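Local structure of regulatory protein of LacI family (Chloroflexus aggregans, 3BBL) at residues Gly8-Gln13 with Phe44-Asp49; Phe68-Ile73 with Phe88-Phe93. The protein probably acts as a DNA-binding transcriptional regulator of the LacI family, sensing a small effector through a periplasmic-binding-protein-like domain. All blocks are in the same frame, centred on the assembly; numbering follows the deposited sequence.

Interaction 1 (Gly8-Gln13 with Phe44-Asp49); sequences GYSWTQ and FPFSED. With EDO (1,2-ethanediol), chain B.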
loop_
_atom_site.group_PDB
_atom_site.type_symbol
_atom_site.label_atom_id
_atom_site.label_comp_id
_atom_site.label_asym_id
_atom_site.label_seq_id
_atom_site.Cartn_x
_atom_site.Cartn_y
_atom_site.Cartn_z
ATOM N N GLY A 8 10.389 -11.568 15.838
ATOM C CA GLY A 8 9.616 -10.374 16.112
ATOM C C GLY A 8 9.867 -9.269 15.107
ATOM O O GLY A 8 11.008 -9.026 14.702
ATOM N N TYR A 9 8.794 -8.604 14.697
ATOM C CA TYR A 9 8.900 -7.507 13.747
ATOM C C TYR A 9 7.901 -6.407 14.078
ATOM O O TYR A 9 6.839 -6.662 14.637
ATOM C CB TYR A 9 8.660 -7.999 12.308
ATOM C CG TYR A 9 8.790 -6.897 11.275
ATOM C CD1 TYR A 9 9.976 -6.177 11.150
ATOM C CD2 TYR A 9 7.708 -6.528 10.470
ATOM C CE1 TYR A 9 10.086 -5.115 10.266
ATOM C CE2 TYR A 9 7.807 -5.461 9.579
ATOM C CZ TYR A 9 8.999 -4.752 9.484
ATOM O OH TYR A 9 9.103 -3.657 8.646
ATOM N N SER A 10 8.260 -5.177 13.740
ATOM C CA SER A 10 7.393 -4.034 13.972
ATOM C C SER A 10 7.693 -2.992 12.903
ATOM O O SER A 10 8.806 -2.922 12.389
ATOM C CB SER A 10 7.629 -3.434 15.364
ATOM O OG SER A 10 8.909 -2.846 15.454
ATOM N N TRP A 11 6.700 -2.181 12.565
ATOM C CA TRP A 11 6.907 -1.154 11.554
ATOM C C TRP A 11 6.323 0.172 11.994
ATOM O O TRP A 11 5.333 0.217 12.727
ATOM C CB TRP A 11 6.304 -1.593 10.213
ATOM C CG TRP A 11 4.851 -1.928 10.264
ATOM C CD1 TRP A 11 3.805 -1.109 9.947
ATOM C CD2 TRP A 11 4.277 -3.193 10.615
ATOM N NE1 TRP A 11 2.613 -1.790 10.065
ATOM C CE2 TRP A 11 2.874 -3.070 10.469
ATOM C CE3 TRP A 11 4.811 -4.421 11.023
ATOM C CZ2 TRP A 11 2.001 -4.130 10.730
ATOM C CZ3 TRP A 11 3.941 -5.475 11.282
ATOM C CH2 TRP A 11 2.552 -5.324 11.127
ATOM N N THR A 12 6.957 1.252 11.549
ATOM C CA THR A 12 6.513 2.591 11.890
ATOM C C THR A 12 5.159 2.863 11.249
ATOM O O THR A 12 4.829 2.316 10.203
ATOM C CB THR A 12 7.529 3.646 11.423
ATOM O OG1 THR A 12 7.143 4.928 11.922
ATOM C CG2 THR A 12 7.590 3.693 9.913
ATOM N N GLN A 13 4.371 3.706 11.900
ATOM C CA GLN A 13 3.044 4.044 11.413
ATOM C C GLN A 13 3.118 4.779 10.082
ATOM O O GLN A 13 3.790 5.801 9.966
ATOM C CB GLN A 13 2.332 4.918 12.439
ATOM C CG GLN A 13 0.878 5.178 12.122
ATOM C CD GLN A 13 0.298 6.286 12.983
ATOM O OE1 GLN A 13 0.409 6.259 14.213
ATOM N NE2 GLN A 13 -0.327 7.270 12.341
ATOM N N PHE A 44 4.547 -6.896 16.617
ATOM C CA PHE A 44 4.287 -6.299 17.915
ATOM C C PHE A 44 4.170 -4.797 17.672
ATOM O O PHE A 44 4.730 -4.275 16.712
ATOM C CB PHE A 44 5.405 -6.639 18.922
ATOM C CG PHE A 44 6.768 -6.158 18.532
ATOM C CD1 PHE A 44 7.190 -4.879 18.864
ATOM C CD2 PHE A 44 7.651 -7.004 17.867
ATOM C CE1 PHE A 44 8.479 -4.442 18.544
ATOM C CE2 PHE A 44 8.942 -6.581 17.538
ATOM C CZ PHE A 44 9.357 -5.296 17.880
ATOM N N PRO A 45 3.415 -4.088 18.525
ATOM C CA PRO A 45 3.234 -2.643 18.372
ATOM C C PRO A 45 4.545 -1.876 18.294
ATOM O O PRO A 45 5.463 -2.104 19.077
ATOM C CB PRO A 45 2.406 -2.274 19.599
ATOM C CG PRO A 45 1.571 -3.505 19.796
ATOM C CD PRO A 45 2.605 -4.598 19.643
ATOM N N PHE A 46 4.621 -0.968 17.331
ATOM C CA PHE A 46 5.812 -0.157 17.130
ATOM C C PHE A 46 5.763 1.022 18.095
ATOM O O PHE A 46 4.694 1.554 18.377
ATOM C CB PHE A 46 5.839 0.368 15.694
ATOM C CG PHE A 46 7.131 1.025 15.308
ATOM C CD1 PHE A 46 8.205 0.263 14.874
ATOM C CD2 PHE A 46 7.267 2.408 15.359
ATOM C CE1 PHE A 46 9.398 0.863 14.489
ATOM C CE2 PHE A 46 8.461 3.024 14.977
ATOM C CZ PHE A 46 9.527 2.251 14.541
ATOM N N SER A 47 6.913 1.422 18.615
ATOM C CA SER A 47 6.961 2.559 19.519
ATOM C C SER A 47 7.537 3.712 18.703
ATOM O O SER A 47 8.724 3.717 18.390
ATOM C CB SER A 47 7.858 2.246 20.723
ATOM O OG SER A 47 7.830 3.299 21.672
ATOM N N GLU A 48 6.698 4.680 18.344
ATOM C CA GLU A 48 7.164 5.807 17.543
ATOM C C GLU A 48 8.376 6.467 18.182
ATOM O O GLU A 48 9.225 7.030 17.486
ATOM C CB GLU A 48 6.038 6.818 17.314
ATOM C CG GLU A 48 4.913 6.295 16.407
ATOM C CD GLU A 48 5.427 5.559 15.161
ATOM O OE1 GLU A 48 6.435 6.005 14.566
ATOM O OE2 GLU A 48 4.814 4.538 14.769
ATOM N N ASP A 49 8.454 6.404 19.508
ATOM C CA ASP A 49 9.610 6.933 20.213
ATOM C C ASP A 49 10.552 5.739 20.286
ATOM O O ASP A 49 10.468 4.933 21.205
ATOM C CB ASP A 49 9.231 7.402 21.617
ATOM C CG ASP A 49 10.452 7.707 22.475
ATOM O OD1 ASP A 49 11.457 8.208 21.929
ATOM O OD2 ASP A 49 10.405 7.451 23.698
HETATM C C1 EDO B . 1.893 -1.751 14.774
HETATM O O1 EDO B . 2.549 -0.662 15.412
HETATM C C2 EDO B . 2.896 -2.542 13.920
HETATM O O2 EDO B . 4.246 -2.301 14.341
#
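Tyr9 and Phe44 join the two backbones, Phe44 N giving a hydrogen bond of 3.0 Å to Tyr9 O. Residues 8-13 and 44-48 run roughly alongside, their end-to-end directions 40° apart. Beyond this bond a 1,2-ethanediol, probably from the crystallisation liquor, bridges the backbones: its O2 accepts from Trp11 N, and O1 accepts an almost straight bond, 172°, from Phe46 N. C2 of the diol sits over the Trp11 ring, 3.4 Å above its plane. Ser10 CB lies over one face of the Phe44 ring, 3.7 Å from its centroid, while Ser10 OG meets the Phe46 edge. Thr12 CB packs over the face of Phe46. Glu48, bent at chi2 (-44°), turns its carboxylate back to the other segment: OE1 accepts from Thr12 OG1 at 2.9 Å through its syn lone pair, and OE2 from Gln13 N at 3.0 Å, on its syn side but out of the carboxylate plane. With an alanine at Trp11, the diol is likely to lose its flat cover and Ser28 OG of the second subunit its NE1 partner. The segments thus carry parallel strands 6-9 and 40-43 into loops at their C-terminal ends, where ligands bind in periplasmic-binding-protein-like folds.

Interaction 2 (Phe68-Ile73 with Phe88-Phe93); sequences FVLSSI and FPFVAF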
loop_
_atom_site.group_PDB
_atom_site.type_symbol
_atom_site.label_atom_id
_atom_site.label_comp_id
_atom_site.label_asym_id
_atom_site.label_seq_id
_atom_site.Cartn_x
_atom_site.Cartn_y
_atom_site.Cartn_z
ATOM N N PHE A 68 14.915 -10.598 16.203
ATOM C CA PHE A 68 14.143 -9.480 15.683
ATOM C C PHE A 68 14.650 -9.003 14.333
ATOM O O PHE A 68 15.810 -9.198 13.972
ATOM C CB PHE A 68 14.242 -8.279 16.619
ATOM C CG PHE A 68 13.620 -8.480 17.961
ATOM C CD1 PHE A 68 12.246 -8.373 18.128
ATOM C CD2 PHE A 68 14.420 -8.716 19.075
ATOM C CE1 PHE A 68 11.671 -8.487 19.387
ATOM C CE2 PHE A 68 13.863 -8.834 20.338
ATOM C CZ PHE A 68 12.483 -8.719 20.499
ATOM N N VAL A 69 13.753 -8.370 13.593
ATOM C CA VAL A 69 14.094 -7.752 12.329
ATOM C C VAL A 69 13.659 -6.316 12.610
ATOM O O VAL A 69 12.578 -6.093 13.157
ATOM C CB VAL A 69 13.296 -8.329 11.160
ATOM C CG1 VAL A 69 13.518 -7.471 9.915
ATOM C CG2 VAL A 69 13.754 -9.754 10.879
ATOM N N LEU A 70 14.517 -5.354 12.288
ATOM C CA LEU A 70 14.207 -3.948 12.529
ATOM C C LEU A 70 14.152 -3.182 11.214
ATOM O O LEU A 70 14.927 -3.459 10.305
ATOM C CB LEU A 70 15.282 -3.307 13.423
ATOM C CG LEU A 70 15.765 -4.014 14.694
ATOM C CD1 LEU A 70 16.981 -3.276 15.240
ATOM C CD2 LEU A 70 14.654 -4.071 15.733
ATOM N N SER A 71 13.232 -2.223 11.119
ATOM C CA SER A 71 13.108 -1.378 9.930
ATOM C C SER A 71 13.030 0.073 10.407
ATOM O O SER A 71 12.879 0.312 11.605
ATOM C CB SER A 71 11.877 -1.760 9.100
ATOM O OG SER A 71 10.686 -1.662 9.843
ATOM N N SER A 72 13.136 1.031 9.485
ATOM C CA SER A 72 13.124 2.456 9.835
ATOM C C SER A 72 14.324 2.743 10.727
ATOM O O SER A 72 14.186 3.296 11.818
ATOM C CB SER A 72 11.849 2.850 10.587
ATOM O OG SER A 72 10.741 2.941 9.719
ATOM N N ILE A 73 15.503 2.362 10.260
ATOM C CA ILE A 73 16.714 2.561 11.038
ATOM C C ILE A 73 17.271 3.969 10.927
ATOM O O ILE A 73 17.587 4.434 9.839
ATOM C CB ILE A 73 17.830 1.590 10.602
ATOM C CG1 ILE A 73 17.268 0.173 10.433
ATOM C CG2 ILE A 73 18.960 1.620 11.623
ATOM C CD1 ILE A 73 16.713 -0.435 11.707
ATOM N N PHE A 88 21.415 -10.167 21.802
ATOM C CA PHE A 88 20.257 -10.889 21.268
ATOM C C PHE A 88 20.237 -10.837 19.735
ATOM O O PHE A 88 20.503 -9.795 19.138
ATOM C CB PHE A 88 18.958 -10.293 21.815
ATOM C CG PHE A 88 17.790 -11.230 21.743
ATOM C CD1 PHE A 88 17.693 -12.307 22.621
ATOM C CD2 PHE A 88 16.803 -11.062 20.784
ATOM C CE1 PHE A 88 16.631 -13.204 22.543
ATOM C CE2 PHE A 88 15.734 -11.953 20.694
ATOM C CZ PHE A 88 15.647 -13.027 21.576
ATOM N N PRO A 89 19.903 -11.962 19.080
ATOM C CA PRO A 89 19.853 -12.044 17.612
ATOM C C PRO A 89 18.915 -11.036 16.943
ATOM O O PRO A 89 17.764 -10.856 17.360
ATOM C CB PRO A 89 19.394 -13.479 17.356
ATOM C CG PRO A 89 19.825 -14.213 18.591
ATOM C CD PRO A 89 19.491 -13.240 19.683
ATOM N N PHE A 90 19.413 -10.384 15.899
ATOM C CA PHE A 90 18.612 -9.418 15.168
ATOM C C PHE A 90 19.294 -9.042 13.873
ATOM O O PHE A 90 20.513 -9.120 13.752
ATOM C CB PHE A 90 18.374 -8.159 16.011
ATOM C CG PHE A 90 19.529 -7.193 16.021
ATOM C CD1 PHE A 90 19.653 -6.222 15.026
ATOM C CD2 PHE A 90 20.482 -7.237 17.034
ATOM C CE1 PHE A 90 20.712 -5.302 15.047
ATOM C CE2 PHE A 90 21.543 -6.325 17.065
ATOM C CZ PHE A 90 21.659 -5.357 16.071
ATOM N N VAL A 91 18.483 -8.653 12.900
ATOM C CA VAL A 91 18.977 -8.209 11.607
ATOM C C VAL A 91 18.272 -6.894 11.349
ATOM O O VAL A 91 17.058 -6.792 11.515
ATOM C CB VAL A 91 18.619 -9.193 10.476
ATOM C CG1 VAL A 91 18.907 -8.554 9.128
ATOM C CG2 VAL A 91 19.418 -10.468 10.621
ATOM N N ALA A 92 19.032 -5.877 10.975
ATOM C CA ALA A 92 18.439 -4.579 10.683
ATOM C C ALA A 92 18.274 -4.419 9.177
ATOM O O ALA A 92 19.165 -4.771 8.407
ATOM C CB ALA A 92 19.317 -3.461 11.232
ATOM N N PHE A 93 17.114 -3.933 8.757
ATOM C CA PHE A 93 16.869 -3.677 7.343
ATOM C C PHE A 93 17.226 -2.200 7.184
ATOM O O PHE A 93 16.364 -1.326 7.303
ATOM C CB PHE A 93 15.396 -3.890 6.988
ATOM C CG PHE A 93 15.054 -3.542 5.557
ATOM C CD1 PHE A 93 13.756 -3.191 5.202
ATOM C CD2 PHE A 93 16.026 -3.573 4.559
ATOM C CE1 PHE A 93 13.432 -2.878 3.887
ATOM C CE2 PHE A 93 15.708 -3.260 3.237
ATOM C CZ PHE A 93 14.404 -2.912 2.902
HETATM O O HOH W 1 15.866 1.848 7.704
#
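Phe68 carries its ring beside its own backbone N (chi1 -66°), whereas Phe88 sends CG anti to its N (chi1 -159°), and these two turns bring the rings together. CE2 of Phe68 lies 3.7 Å from CE2 of Phe88; the ring planes are inclined at 54°, an oblique meeting with the two side chains crossing at about a right angle. Phe68 also meets Tyr56, and Ile60 of helix 54-61 touches both phenylalanines.

Strands 68-70 and 90-93, which carry or flank these rings, run parallel. The ladder opens with Phe68 N bonded to Pro89 O, approaching tilted from the carbonyl plane. Val91 N then reaches Phe68 O at 2.9 Å, and Leu70 N donates to Val91 O in the carbonyl plane. The last rung, Phe93 N to Leu70 O, is 2.7 Å long and nearly straight. Weaker CA-H...O contacts, such as Val69 CA to Val91 O at 3.2 Å, lie between these bonds.

Phe68, Phe90, Leu70 and Ala92 point to one face of the sheet. There Leu70 CD1 touches Phe90 CD1 at 4.0 Å, and Val80, Leu83 and Leu84 of helix 78-85 cover the pair. Val69 and Val91 occupy the opposite face, against Leu254 of helix 243-258. Past the strand end, Ile73 CD1 rests on the Ala92 methyl, and a water bridges the backbones, accepting from Ile73 N and donating to Phe93 O over 3.2 Å.

With helix 78-85 linking the two strands, this is a beta-alpha-beta crossover, the repeating unit of the Rossmann-like subdomains of LacI-family and periplasmic binding proteins, with helices packed on both sides of a parallel sheet.

In the fold
Interactions 1 and 2 come in series along the chain, their centres about 11 Å apart on the same side of the chain's centre. They share one sheet, in which neighbouring strands run in the order 40-43, 6-9, 67-70 and 90-93. Strand 6-9 pairs directly with 67-70 through a probable hydrogen bond from Val69 N to Gly8 O, and Tyr9 OH meets Ser71 OG in a probable hydrogen bond. Helix 54-61 packs against both contacts. Interaction 1 lies toward the sheet's outer strand, where the second subunit also packs, whereas interaction 2 is buried farther in. Their adjoining loops are consistent with a share in an effector cleft, as in relatives.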